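Halotolerant alpha-type carbonic anhydrase (dCA II) (Dunaliella salina, PDB 1Y7W) probably catalyses the reversible, zinc-dependent hydration of carbon dioxide to bicarbonate and a proton, and stays active at high salt. Local coordinates at residues P53-T58 against E137-G142; H133-H138 against V273-I278; I169-K174 against H243-P248; A225-S230 against R284-Y289. All blocks are in the same frame, centred on the assembly; numbering follows the deposited sequence.

Contact 1 of 4, residues P53-T58 against E137-G142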
loop_
_atom_site.group_PDB
_atom_site.type_symbol
_atom_site.label_atom_id
_atom_site.label_comp_id
_atom_site.label_asym_id
_atom_site.label_seq_id
_atom_site.Cartn_x
_atom_site.Cartn_y
_atom_site.Cartn_z
ATOM N N PRO A 53 -4.425 -3.380 -9.401
ATOM C CA PRO A 53 -3.831 -4.646 -8.894
ATOM C C PRO A 53 -4.031 -5.821 -9.844
ATOM O O PRO A 53 -4.665 -5.669 -10.857
ATOM C CB PRO A 53 -4.561 -4.882 -7.553
ATOM C CG PRO A 53 -5.933 -4.352 -7.846
ATOM C CD PRO A 53 -5.732 -3.115 -8.754
ATOM N N ILE A 54 -3.553 -7.006 -9.440
ATOM C CA ILE A 54 -3.684 -8.204 -10.250
ATOM C C ILE A 54 -3.844 -9.380 -9.304
ATOM O O ILE A 54 -3.669 -9.253 -8.083
ATOM C CB ILE A 54 -2.392 -8.490 -11.116
ATOM C CG1 ILE A 54 -1.156 -8.595 -10.205
ATOM C CG2 ILE A 54 -2.186 -7.370 -12.148
ATOM C CD1 ILE A 54 0.123 -9.214 -10.923
ATOM N N ASP A 55 -4.226 -10.521 -9.866
ATOM C CA ASP A 55 -4.249 -11.741 -9.079
ATOM C C ASP A 55 -2.817 -12.336 -9.043
ATOM O O ASP A 55 -2.070 -12.299 -10.026
ATOM C CB ASP A 55 -5.177 -12.810 -9.695
ATOM C CG ASP A 55 -5.091 -14.116 -8.926
ATOM O OD1 ASP A 55 -5.346 -14.051 -7.696
ATOM O OD2 ASP A 55 -4.734 -15.177 -9.516
ATOM N N ILE A 56 -2.410 -12.873 -7.903
ATOM C CA ILE A 56 -1.089 -13.460 -7.773
ATOM C C ILE A 56 -1.346 -14.988 -7.702
ATOM O O ILE A 56 -1.822 -15.494 -6.699
ATOM C CB ILE A 56 -0.387 -13.029 -6.452
ATOM C CG1 ILE A 56 -0.382 -11.499 -6.279
ATOM C CG2 ILE A 56 1.069 -13.549 -6.429
ATOM C CD1 ILE A 56 0.347 -10.797 -7.365
ATOM N N ASN A 57 -1.030 -15.684 -8.785
ATOM C CA ASN A 57 -1.216 -17.125 -8.865
ATOM C C ASN A 57 0.138 -17.699 -8.510
ATOM O O ASN A 57 1.075 -17.692 -9.321
ATOM C CB ASN A 57 -1.624 -17.490 -10.296
ATOM C CG ASN A 57 -1.899 -18.955 -10.459
ATOM O OD1 ASN A 57 -1.172 -19.774 -9.957
ATOM N ND2 ASN A 57 -2.949 -19.286 -11.197
ATOM N N THR A 58 0.251 -18.210 -7.302
ATOM C CA THR A 58 1.536 -18.701 -6.869
ATOM C C THR A 58 2.108 -19.868 -7.673
ATOM O O THR A 58 3.318 -20.040 -7.691
ATOM C CB THR A 58 1.529 -19.018 -5.366
ATOM O OG1 THR A 58 0.457 -19.914 -5.067
ATOM C CG2 THR A 58 1.332 -17.740 -4.584
ATOM N N GLU A 137 -6.952 -5.234 -2.680
ATOM C CA GLU A 137 -6.830 -4.922 -4.118
ATOM C C GLU A 137 -6.227 -6.148 -4.824
ATOM O O GLU A 137 -6.817 -6.710 -5.767
ATOM C CB GLU A 137 -5.943 -3.674 -4.284
ATOM C CG GLU A 137 -6.631 -2.472 -3.655
ATOM C CD GLU A 137 -6.219 -1.149 -4.310
ATOM O OE1 GLU A 137 -5.002 -0.871 -4.380
ATOM O OE2 GLU A 137 -7.105 -0.406 -4.739
ATOM N N HIS A 138 -5.047 -6.593 -4.395
ATOM C CA HIS A 138 -4.532 -7.829 -5.011
ATOM C C HIS A 138 -5.277 -9.038 -4.422
ATOM O O HIS A 138 -5.859 -8.919 -3.334
ATOM C CB HIS A 138 -3.054 -8.074 -4.706
ATOM C CG HIS A 138 -2.153 -7.093 -5.371
ATOM N ND1 HIS A 138 -1.911 -5.838 -4.837
ATOM C CD2 HIS A 138 -1.509 -7.137 -6.567
ATOM C CE1 HIS A 138 -1.159 -5.150 -5.686
ATOM N NE2 HIS A 138 -0.906 -5.907 -6.738
ATOM N N THR A 139 -5.299 -10.140 -5.181
ATOM C CA THR A 139 -5.836 -11.401 -4.674
ATOM C C THR A 139 -4.657 -12.378 -4.798
ATOM O O THR A 139 -3.720 -12.127 -5.570
ATOM C CB THR A 139 -7.042 -11.950 -5.498
ATOM O OG1 THR A 139 -6.712 -11.994 -6.885
ATOM C CG2 THR A 139 -8.287 -11.122 -5.264
ATOM N N ILE A 140 -4.675 -13.470 -4.017
ATOM C CA ILE A 140 -3.648 -14.501 -4.045
ATOM C C ILE A 140 -4.430 -15.799 -4.324
ATOM O O ILE A 140 -5.337 -16.178 -3.568
ATOM C CB ILE A 140 -2.887 -14.599 -2.691
ATOM C CG1 ILE A 140 -2.216 -13.241 -2.377
ATOM C CG2 ILE A 140 -1.762 -15.612 -2.808
ATOM C CD1 ILE A 140 -1.461 -13.252 -1.009
ATOM N N ASN A 141 -4.078 -16.444 -5.426
ATOM C CA ASN A 141 -4.810 -17.609 -5.913
ATOM C C ASN A 141 -6.325 -17.361 -5.946
ATOM O O ASN A 141 -7.142 -18.218 -5.596
ATOM C CB ASN A 141 -4.397 -18.865 -5.114
ATOM C CG ASN A 141 -2.932 -19.115 -5.244
ATOM O OD1 ASN A 141 -2.416 -19.100 -6.347
ATOM N ND2 ASN A 141 -2.239 -19.287 -4.133
ATOM N N GLY A 142 -6.721 -16.177 -6.425
ATOM C CA GLY A 142 -8.146 -15.863 -6.508
ATOM C C GLY A 142 -8.868 -15.461 -5.236
ATOM O O GLY A 142 -10.065 -15.204 -5.259
HETATM O O HOH W 1 -1.351 -21.278 -7.914
#
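The side chains of Asp55 and Thr139 cross at about a right angle and meet at their polar ends. With CG turned opposite the backbone N (chi1 175°), Asp55 brings OD1 close to the 139-142 chain. Asp55 OD1 accepts two bonds: from Thr139 OG1 on its anti side at 2.6 Å and from Gly142 N on its syn side at 2.8 Å. A short carboxylate suits this double grip. Asn141 uses both ends of its amide: OD1 takes the N-H of Thr58, while ND2 gives an in-plane bond of 2.9 Å to Thr58 OG1.

Parallel backbone pairing runs through Ile56 N to Thr139 O and Asn141 N to Ile56 O, after a weak Thr139 N to Ile54 O bond.

Pro53, entered by a cis peptide, makes a CH-pi contact, its CB over the centre of one His138 ring face, 3.7 Å from the centroid. Tyr227 and Glu148 hold the ring nitrogens. This two-stranded parallel pair packs apolar Ile56 on Ala225 of strand 224-229 and Ile140 on Met172 of strand 166-175.

Contact 2 of 4, residues H133-H138 against V273-I278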
loop_
_atom_site.group_PDB
_atom_site.type_symbol
_atom_site.label_atom_id
_atom_site.label_comp_id
_atom_site.label_asym_id
_atom_site.label_seq_id
_atom_site.Cartn_x
_atom_site.Cartn_y
_atom_site.Cartn_z
ATOM N N HIS A 133 -9.345 -1.275 2.709
ATOM C CA HIS A 133 -10.101 -1.991 3.730
ATOM C C HIS A 133 -11.378 -2.694 3.287
ATOM O O HIS A 133 -12.101 -2.217 2.410
ATOM C CB HIS A 133 -10.374 -1.053 4.957
ATOM C CG HIS A 133 -10.527 0.429 4.628
ATOM N ND1 HIS A 133 -11.661 0.980 4.073
ATOM C CD2 HIS A 133 -9.676 1.471 4.830
ATOM C CE1 HIS A 133 -11.510 2.291 3.955
ATOM N NE2 HIS A 133 -10.310 2.613 4.410
ATOM N N PHE A 134 -11.611 -3.834 3.944
ATOM C CA PHE A 134 -12.714 -4.751 3.726
ATOM C C PHE A 134 -12.540 -5.684 2.534
ATOM O O PHE A 134 -12.920 -6.855 2.610
ATOM C CB PHE A 134 -14.025 -4.011 3.721
ATOM C CG PHE A 134 -14.388 -3.542 5.108
ATOM C CD1 PHE A 134 -14.822 -4.463 6.078
ATOM C CD2 PHE A 134 -14.148 -2.229 5.503
ATOM C CE1 PHE A 134 -14.992 -4.045 7.412
ATOM C CE2 PHE A 134 -14.314 -1.825 6.807
ATOM C CZ PHE A 134 -14.733 -2.721 7.761
ATOM N N LEU A 135 -11.945 -5.198 1.441
ATOM C CA LEU A 135 -11.606 -6.111 0.367
ATOM C C LEU A 135 -10.197 -5.689 -0.084
ATOM O O LEU A 135 -10.002 -4.507 -0.315
ATOM C CB LEU A 135 -12.562 -5.986 -0.839
ATOM C CG LEU A 135 -13.936 -6.698 -0.689
ATOM C CD1 LEU A 135 -14.714 -6.513 -1.997
ATOM C CD2 LEU A 135 -13.694 -8.205 -0.353
ATOM N N SER A 136 -9.273 -6.618 -0.218
ATOM C CA SER A 136 -7.939 -6.319 -0.700
ATOM C C SER A 136 -7.961 -5.980 -2.217
ATOM O O SER A 136 -8.913 -6.365 -2.946
ATOM C CB SER A 136 -7.010 -7.515 -0.475
ATOM O OG SER A 136 -7.513 -8.657 -1.152
ATOM N N GLU A 137 -6.952 -5.234 -2.680
ATOM C CA GLU A 137 -6.830 -4.922 -4.118
ATOM C C GLU A 137 -6.227 -6.148 -4.824
ATOM O O GLU A 137 -6.817 -6.710 -5.767
ATOM C CB GLU A 137 -5.943 -3.674 -4.284
ATOM C CG GLU A 137 -6.631 -2.472 -3.655
ATOM C CD GLU A 137 -6.219 -1.149 -4.310
ATOM O OE1 GLU A 137 -5.002 -0.871 -4.380
ATOM O OE2 GLU A 137 -7.105 -0.406 -4.739
ATOM N N HIS A 138 -5.047 -6.593 -4.395
ATOM C CA HIS A 138 -4.532 -7.829 -5.011
ATOM C C HIS A 138 -5.277 -9.038 -4.422
ATOM O O HIS A 138 -5.859 -8.919 -3.334
ATOM C CB HIS A 138 -3.054 -8.074 -4.706
ATOM C CG HIS A 138 -2.153 -7.093 -5.371
ATOM N ND1 HIS A 138 -1.911 -5.838 -4.837
ATOM C CD2 HIS A 138 -1.509 -7.137 -6.567
ATOM C CE1 HIS A 138 -1.159 -5.150 -5.686
ATOM N NE2 HIS A 138 -0.906 -5.907 -6.738
ATOM N N VAL A 273 -15.486 0.316 1.211
ATOM C CA VAL A 273 -14.689 -0.772 0.628
ATOM C C VAL A 273 -13.898 -0.071 -0.540
ATOM O O VAL A 273 -14.428 0.160 -1.642
ATOM C CB VAL A 273 -15.594 -1.909 0.081
ATOM C CG1 VAL A 273 -14.722 -3.102 -0.342
ATOM C CG2 VAL A 273 -16.589 -2.396 1.195
ATOM N N ASN A 274 -12.627 0.251 -0.290
ATOM C CA ASN A 274 -11.874 1.034 -1.280
ATOM C C ASN A 274 -10.823 0.316 -2.100
ATOM O O ASN A 274 -9.615 0.671 -2.070
ATOM C CB ASN A 274 -11.246 2.237 -0.541
ATOM C CG ASN A 274 -10.240 1.812 0.524
ATOM O OD1 ASN A 274 -10.396 0.755 1.144
ATOM N ND2 ASN A 274 -9.206 2.653 0.771
ATOM N N ASN A 275 -11.243 -0.746 -2.785
ATOM C CA ASN A 275 -10.347 -1.486 -3.655
ATOM C C ASN A 275 -10.671 -1.304 -5.139
ATOM O O ASN A 275 -11.853 -1.336 -5.567
ATOM C CB ASN A 275 -10.390 -3.002 -3.359
ATOM C CG ASN A 275 -11.790 -3.589 -3.610
ATOM O OD1 ASN A 275 -12.756 -3.035 -3.145
ATOM N ND2 ASN A 275 -11.874 -4.679 -4.342
ATOM N N ARG A 276 -9.600 -1.143 -5.943
ATOM C CA ARG A 276 -9.783 -1.098 -7.388
ATOM C C ARG A 276 -9.865 -2.586 -7.826
ATOM O O ARG A 276 -9.153 -3.450 -7.273
ATOM C CB ARG A 276 -8.562 -0.511 -8.113
ATOM C CG ARG A 276 -8.823 -0.453 -9.616
ATOM C CD ARG A 276 -7.501 0.002 -10.332
ATOM N NE ARG A 276 -7.739 0.364 -11.739
ATOM C CZ ARG A 276 -6.776 0.657 -12.604
ATOM N NH1 ARG A 276 -5.508 0.613 -12.193
ATOM N NH2 ARG A 276 -7.069 0.995 -13.871
ATOM N N MET A 277 -10.701 -2.893 -8.817
ATOM C CA MET A 277 -10.795 -4.294 -9.298
ATOM C C MET A 277 -9.480 -4.811 -9.931
ATOM O O MET A 277 -8.631 -4.020 -10.427
ATOM C CB MET A 277 -11.899 -4.399 -10.348
ATOM C CG MET A 277 -11.642 -3.442 -11.497
ATOM S SD MET A 277 -13.099 -3.146 -12.544
ATOM C CE MET A 277 -13.462 -4.829 -13.002
ATOM N N ILE A 278 -9.297 -6.122 -9.960
ATOM C CA ILE A 278 -8.059 -6.643 -10.541
ATOM C C ILE A 278 -8.001 -6.382 -12.062
ATOM O O ILE A 278 -9.024 -6.251 -12.725
ATOM C CB ILE A 278 -7.806 -8.155 -10.242
ATOM C CG1 ILE A 278 -9.004 -8.943 -10.633
ATOM C CG2 ILE A 278 -7.421 -8.378 -8.725
ATOM C CD1 ILE A 278 -8.711 -10.437 -10.654
HETATM O O HOH W 2 -9.529 -5.929 -6.245
#
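Residues 133-138 and 273-278 run side by side as irregular loops, approaching to 5.4 Å between the CA atoms of Phe134 and Val273 and 4.9 Å between those of Glu137 and Asn275. Asn274 bonds to backbone at both ends of its amide: OD1 accepts from His133 N (2.8 Å) in its carbonyl plane, and ND2 reaches Phe131 O. The same OD1 lies over one face of the His133 ring, offset toward the rim, with ring and amide planes 26° apart. The imidazole is fixed from outside by Gly100 N and Val272 O. Glu137, its chain extended beyond CG, sends OE2 to Arg276 N at 2.9 Å on the anti side; OE1 bonds to Thr232 OG1. Two such anchors hold the carboxylate in place near the zinc ion. Asn274 O bonds to ND1 of His132, a zinc ligand, so this loop forms part of the metal's second shell. Val273 lays CG1 against Leu135 CB (3.6 Å), a branched side chain suiting this apolar contact. A water accepts from Asn275 ND2 and lies within hydrogen-bonding distance of Glu137 O and Arg276 O. Phe134 packs on helix 253-266, whereas Ser136 touches strands 147-155 and 166-175.

Contact 3 of 4, residues I169-K174 against H243-P248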
loop_
_atom_site.group_PDB
_atom_site.type_symbol
_atom_site.label_atom_id
_atom_site.label_comp_id
_atom_site.label_asym_id
_atom_site.label_seq_id
_atom_site.Cartn_x
_atom_site.Cartn_y
_atom_site.Cartn_z
ATOM N N ILE A 169 5.167 -1.808 -1.367
ATOM C CA ILE A 169 5.157 -3.070 -0.670
ATOM C C ILE A 169 3.718 -3.315 -0.272
ATOM O O ILE A 169 3.086 -2.439 0.301
ATOM C CB ILE A 169 6.062 -3.006 0.557
ATOM C CG1 ILE A 169 7.521 -3.062 0.038
ATOM C CG2 ILE A 169 5.793 -4.152 1.496
ATOM C CD1 ILE A 169 8.624 -2.749 1.070
ATOM N N GLY A 170 3.203 -4.493 -0.595
ATOM C CA GLY A 170 1.803 -4.762 -0.285
ATOM C C GLY A 170 1.789 -5.851 0.761
ATOM O O GLY A 170 2.459 -6.851 0.551
ATOM N N ILE A 171 1.048 -5.657 1.850
ATOM C CA ILE A 171 0.973 -6.618 2.945
ATOM C C ILE A 171 -0.494 -6.945 3.225
ATOM O O ILE A 171 -1.285 -6.042 3.416
ATOM C CB ILE A 171 1.627 -6.021 4.207
ATOM C CG1 ILE A 171 3.152 -5.891 3.938
ATOM C CG2 ILE A 171 1.425 -6.951 5.464
ATOM C CD1 ILE A 171 3.889 -4.903 4.899
ATOM N N MET A 172 -0.830 -8.250 3.255
ATOM C CA MET A 172 -2.217 -8.694 3.497
ATOM C C MET A 172 -2.478 -9.037 4.968
ATOM O O MET A 172 -1.562 -9.400 5.706
ATOM C CB MET A 172 -2.477 -9.989 2.701
ATOM C CG MET A 172 -2.219 -9.850 1.221
ATOM S SD MET A 172 -3.405 -8.657 0.543
ATOM C CE MET A 172 -3.201 -8.963 -1.236
ATOM N N TYR A 173 -3.746 -8.971 5.359
ATOM C CA TYR A 173 -4.161 -9.384 6.685
ATOM C C TYR A 173 -5.333 -10.332 6.472
ATOM O O TYR A 173 -6.246 -9.983 5.729
ATOM C CB TYR A 173 -4.697 -8.242 7.515
ATOM C CG TYR A 173 -3.675 -7.195 7.828
ATOM C CD1 TYR A 173 -3.233 -6.305 6.826
ATOM C CD2 TYR A 173 -3.121 -7.095 9.126
ATOM C CE1 TYR A 173 -2.230 -5.326 7.131
ATOM C CE2 TYR A 173 -2.136 -6.135 9.436
ATOM C CZ TYR A 173 -1.699 -5.259 8.431
ATOM O OH TYR A 173 -0.708 -4.344 8.738
ATOM N N LYS A 174 -5.262 -11.523 7.055
ATOM C CA LYS A 174 -6.390 -12.458 6.980
ATOM C C LYS A 174 -7.211 -12.378 8.292
ATOM O O LYS A 174 -6.684 -12.045 9.381
ATOM C CB LYS A 174 -5.895 -13.899 6.799
ATOM C CG LYS A 174 -5.068 -14.434 7.951
ATOM C CD LYS A 174 -4.787 -15.943 7.793
ATOM C CE LYS A 174 -3.890 -16.459 8.950
ATOM N NZ LYS A 174 -3.469 -17.915 8.795
ATOM N N HIS A 243 5.690 -5.226 -4.824
ATOM C CA HIS A 243 6.252 -6.314 -4.012
ATOM C C HIS A 243 5.080 -6.740 -3.102
ATOM O O HIS A 243 4.819 -6.119 -2.079
ATOM C CB HIS A 243 7.435 -5.824 -3.157
ATOM C CG HIS A 243 8.478 -5.064 -3.920
ATOM N ND1 HIS A 243 8.256 -3.800 -4.432
ATOM C CD2 HIS A 243 9.736 -5.405 -4.293
ATOM C CE1 HIS A 243 9.324 -3.409 -5.107
ATOM N NE2 HIS A 243 10.233 -4.361 -5.043
ATOM N N VAL A 244 4.356 -7.785 -3.485
ATOM C CA VAL A 244 3.217 -8.241 -2.699
ATOM C C VAL A 244 3.598 -9.470 -1.852
ATOM O O VAL A 244 3.821 -10.538 -2.402
ATOM C CB VAL A 244 2.046 -8.571 -3.640
ATOM C CG1 VAL A 244 0.835 -8.971 -2.829
ATOM C CG2 VAL A 244 1.728 -7.350 -4.481
ATOM N N PHE A 245 3.738 -9.288 -0.531
ATOM C CA PHE A 245 4.101 -10.382 0.372
ATOM C C PHE A 245 2.974 -11.373 0.433
ATOM O O PHE A 245 1.867 -10.997 0.651
ATOM C CB PHE A 245 4.431 -9.808 1.750
ATOM C CG PHE A 245 5.732 -9.086 1.731
ATOM C CD1 PHE A 245 6.881 -9.695 2.240
ATOM C CD2 PHE A 245 5.854 -7.872 1.030
ATOM C CE1 PHE A 245 8.166 -9.110 2.065
ATOM C CE2 PHE A 245 7.116 -7.265 0.830
ATOM C CZ PHE A 245 8.281 -7.891 1.362
ATOM N N THR A 246 3.305 -12.648 0.316
ATOM C CA THR A 246 2.282 -13.677 0.281
ATOM C C THR A 246 1.889 -14.307 1.622
ATOM O O THR A 246 0.939 -15.038 1.664
ATOM C CB THR A 246 2.698 -14.738 -0.795
ATOM O OG1 THR A 246 4.015 -15.210 -0.527
ATOM C CG2 THR A 246 2.696 -14.074 -2.182
ATOM N N THR A 247 2.593 -14.006 2.707
ATOM C CA THR A 247 2.219 -14.502 4.019
ATOM C C THR A 247 1.486 -13.359 4.690
ATOM O O THR A 247 2.039 -12.267 4.887
ATOM C CB THR A 247 3.443 -14.822 4.859
ATOM O OG1 THR A 247 4.258 -15.772 4.158
ATOM C CG2 THR A 247 3.018 -15.357 6.216
ATOM N N PRO A 248 0.224 -13.584 5.057
ATOM C CA PRO A 248 -0.516 -12.497 5.700
ATOM C C PRO A 248 -0.316 -12.298 7.192
ATOM O O PRO A 248 0.215 -13.166 7.901
ATOM C CB PRO A 248 -1.989 -12.831 5.396
ATOM C CG PRO A 248 -1.995 -14.339 5.255
ATOM C CD PRO A 248 -0.615 -14.782 4.803
HETATM O O HOH W 3 1.254 -10.218 3.135
#
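Gly170 and Val244 form a parallel pair in the central mixed beta sheet of the alpha-carbonic anhydrase fold, where strands 166-175 and 240-251 lie side by side. The short segments' axes approach to 4.6 Å, with 18° between their directions.

Two backbone hydrogen bonds join them, Gly170 N to His243 O at 2.7 Å and Phe245 N to Gly170 O at 3.0 Å. Gly170 therefore uses both its donor and its acceptor on the same partner strand. Its carbonyl O also lies at the edge of the Phe245 ring, near the ring plane.

Apolar contacts occupy both faces of the sheet. Phe245 CG is anti to the carbonyl carbon (chi1 -72°), which carries the ring alongside residues 169-174, where CE2 meets Ile169 CG2 at 3.4 Å; the branched isoleucine offers a methyl close to the backbone for this contact. Ile171 CG1 approaches the same ring obliquely. On the other face, Met172 bends at chi2, its flexible thioether chain bringing CE to Val244 CG1, while its CB rests against Pro248 CB. The aliphatic part of Lys174 continues over that proline, CG to CG.

Beyond Phe245 the chain bulges outward through Thr246 and Thr247, and a single water bridges the two segments there: it accepts from Met172 N at 2.9 Å and donates to Phe245 O and Thr247 O.

Contact 4 of 4, residues A225-S230 against R284-Y289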
loop_
_atom_site.group_PDB
_atom_site.type_symbol
_atom_site.label_atom_id
_atom_site.label_comp_id
_atom_site.label_asym_id
_atom_site.label_seq_id
_atom_site.Cartn_x
_atom_site.Cartn_y
_atom_site.Cartn_z
ATOM N N ALA A 225 5.744 -11.675 -4.153
ATOM C CA ALA A 225 5.585 -11.737 -5.594
ATOM C C ALA A 225 5.891 -10.317 -6.109
ATOM O O ALA A 225 5.305 -9.365 -5.620
ATOM C CB ALA A 225 4.149 -12.099 -5.929
ATOM N N GLY A 226 6.760 -10.190 -7.091
ATOM C CA GLY A 226 7.066 -8.881 -7.628
ATOM C C GLY A 226 6.686 -8.770 -9.105
ATOM O O GLY A 226 6.819 -9.727 -9.852
ATOM N N TYR A 227 6.249 -7.593 -9.549
ATOM C CA TYR A 227 5.912 -7.448 -10.962
ATOM C C TYR A 227 5.875 -5.954 -11.260
ATOM O O TYR A 227 5.921 -5.108 -10.312
ATOM C CB TYR A 227 4.534 -8.091 -11.263
ATOM C CG TYR A 227 3.337 -7.346 -10.698
ATOM C CD1 TYR A 227 2.929 -7.490 -9.366
ATOM C CD2 TYR A 227 2.610 -6.468 -11.520
ATOM C CE1 TYR A 227 1.819 -6.800 -8.844
ATOM C CE2 TYR A 227 1.493 -5.760 -11.022
ATOM C CZ TYR A 227 1.102 -5.934 -9.680
ATOM O OH TYR A 227 0.016 -5.229 -9.220
ATOM N N ASP A 228 5.804 -5.615 -12.554
ATOM C CA ASP A 228 5.763 -4.210 -12.976
ATOM C C ASP A 228 4.302 -3.717 -13.060
ATOM O O ASP A 228 3.490 -4.276 -13.810
ATOM C CB ASP A 228 6.425 -4.043 -14.340
ATOM C CG ASP A 228 7.955 -4.272 -14.313
ATOM O OD1 ASP A 228 8.471 -4.713 -15.367
ATOM O OD2 ASP A 228 8.626 -4.024 -13.288
ATOM N N GLY A 229 3.959 -2.669 -12.315
ATOM C CA GLY A 229 2.569 -2.265 -12.342
ATOM C C GLY A 229 2.330 -0.786 -12.287
ATOM O O GLY A 229 3.160 0.002 -12.688
ATOM N N SER A 230 1.221 -0.412 -11.659
ATOM C CA SER A 230 0.779 0.957 -11.626
ATOM C C SER A 230 0.223 1.423 -10.301
ATOM O O SER A 230 0.068 0.627 -9.385
ATOM C CB SER A 230 -0.353 1.090 -12.654
ATOM O OG SER A 230 -1.621 0.630 -12.137
ATOM N N ARG A 284 2.751 -9.485 -19.104
ATOM C CA ARG A 284 3.625 -9.529 -17.924
ATOM C C ARG A 284 3.695 -10.882 -17.284
ATOM O O ARG A 284 2.743 -11.697 -17.432
ATOM C CB ARG A 284 3.082 -8.583 -16.855
ATOM C CG ARG A 284 3.100 -7.141 -17.262
ATOM C CD ARG A 284 2.477 -6.211 -16.202
ATOM N NE ARG A 284 0.996 -6.359 -16.175
ATOM C CZ ARG A 284 0.196 -5.738 -15.322
ATOM N NH1 ARG A 284 0.706 -4.932 -14.398
ATOM N NH2 ARG A 284 -1.129 -5.884 -15.405
ATOM N N GLU A 285 4.794 -11.152 -16.583
ATOM C CA GLU A 285 4.905 -12.367 -15.759
ATOM C C GLU A 285 5.034 -11.805 -14.349
ATOM O O GLU A 285 5.252 -10.601 -14.190
ATOM C CB GLU A 285 6.146 -13.220 -16.060
ATOM C CG GLU A 285 6.191 -13.826 -17.451
ATOM C CD GLU A 285 5.178 -14.934 -17.661
ATOM O OE1 GLU A 285 4.544 -15.370 -16.660
ATOM O OE2 GLU A 285 5.010 -15.378 -18.841
ATOM N N VAL A 286 4.864 -12.653 -13.337
ATOM C CA VAL A 286 4.975 -12.214 -11.936
ATOM C C VAL A 286 6.087 -13.118 -11.434
ATOM O O VAL A 286 6.137 -14.277 -11.795
ATOM C CB VAL A 286 3.641 -12.431 -11.189
ATOM C CG1 VAL A 286 3.739 -11.877 -9.721
ATOM C CG2 VAL A 286 2.509 -11.657 -11.927
ATOM N N TYR A 287 6.954 -12.596 -10.571
ATOM C CA TYR A 287 8.128 -13.354 -10.115
ATOM C C TYR A 287 8.091 -13.621 -8.620
ATOM O O TYR A 287 7.507 -12.855 -7.880
ATOM C CB TYR A 287 9.390 -12.553 -10.534
ATOM C CG TYR A 287 9.344 -12.182 -11.997
ATOM C CD1 TYR A 287 8.669 -11.038 -12.433
ATOM C CD2 TYR A 287 9.914 -13.022 -12.958
ATOM C CE1 TYR A 287 8.562 -10.731 -13.786
ATOM C CE2 TYR A 287 9.805 -12.736 -14.313
ATOM C CZ TYR A 287 9.140 -11.601 -14.717
ATOM O OH TYR A 287 9.134 -11.289 -16.027
ATOM N N LYS A 288 8.664 -14.741 -8.196
ATOM C CA LYS A 288 8.706 -15.102 -6.788
ATOM C C LYS A 288 10.065 -14.803 -6.165
ATOM O O LYS A 288 11.105 -15.208 -6.679
ATOM C CB LYS A 288 8.380 -16.579 -6.599
ATOM C CG LYS A 288 9.195 -17.541 -7.430
ATOM C CD LYS A 288 8.712 -18.907 -7.085
ATOM C CE LYS A 288 9.312 -19.988 -7.954
ATOM N NZ LYS A 288 8.652 -21.291 -7.465
ATOM N N TYR A 289 10.025 -14.131 -5.024
ATOM C CA TYR A 289 11.229 -13.738 -4.313
ATOM C C TYR A 289 11.241 -14.327 -2.900
ATOM O O TYR A 289 10.225 -14.365 -2.199
ATOM C CB TYR A 289 11.296 -12.209 -4.250
ATOM C CG TYR A 289 11.437 -11.534 -5.605
ATOM C CD1 TYR A 289 10.314 -11.181 -6.350
ATOM C CD2 TYR A 289 12.695 -11.318 -6.167
ATOM C CE1 TYR A 289 10.442 -10.645 -7.624
ATOM C CE2 TYR A 289 12.851 -10.760 -7.450
ATOM C CZ TYR A 289 11.711 -10.431 -8.167
ATOM O OH TYR A 289 11.810 -9.845 -9.403
HETATM O O HOH W 4 5.722 -7.659 -14.466
#
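Arg284 reaches past the Tyr227 ring, its NH1 lying 3.6 Å from CE2 near the ring plane, with the guanidinium and ring planes turned 68° apart. A bend at chi3 (-73°) turns the edge of the guanidinium to Asp228 O, to which NH1 donates at 2.9 Å. That bond lies in both the guanidinium and the carbonyl plane. Outside the pair, NE bonds to Leu281 O and NH2 to Asp280 O and Gln51 O, so a long, many-armed donor is well suited to tie several backbone carbonyls together. The Tyr227 hydroxyl, engaged by His138, also bonds to Ser52 OG.

Next to it, Val286 places CG1 on Ala225 CB at 3.8 Å, while its CG2 lies 4.2 Å from Tyr227 CB. The small methyl of Ala225 lets the branched valine pack close to the strand. Tyr289 comes edge-on to Gly226, with CE1 3.7 Å from its N; the glycine has no side chain to obstruct so close a ring. Tyr289 OH is hydrogen-bonded to Arg67 NH2.

Gly226 and Tyr287 form an antiparallel hydrogen-bonded pair, Gly226 N to Tyr287 O at 2.9 Å and Tyr287 N to Gly226 O at 3.0 Å. Farther along, the two segments separate, and a water spans them by accepting from Asp228 N and donating to Glu285 O. These contacts add C-terminal strand 287-289 at the margin of the large mixed beta sheet of the alpha-carbonic anhydrase fold.

Overall arrangement
Contact 3 is the most central, joining inner strands of the large sheet mainly through backbone bonds and apolar packing. Contact 4 extends that sheet to its margin, linked to contact 3 by the neighbouring strands 224-229 and 240-251, and adds an arginine with several backbone partners. Contacts 1 and 2 share Glu137 and His138 but differ in character: the former pairs two short parallel strands and reaches the surface at Asn141 and Gly142, whereas the latter joins two largely buried loops beside the zinc site through side-chain-to-backbone bonds. His138 draws the set together, reaching Tyr227 of contact 4 and touching Met172 and Val244 of contact 3.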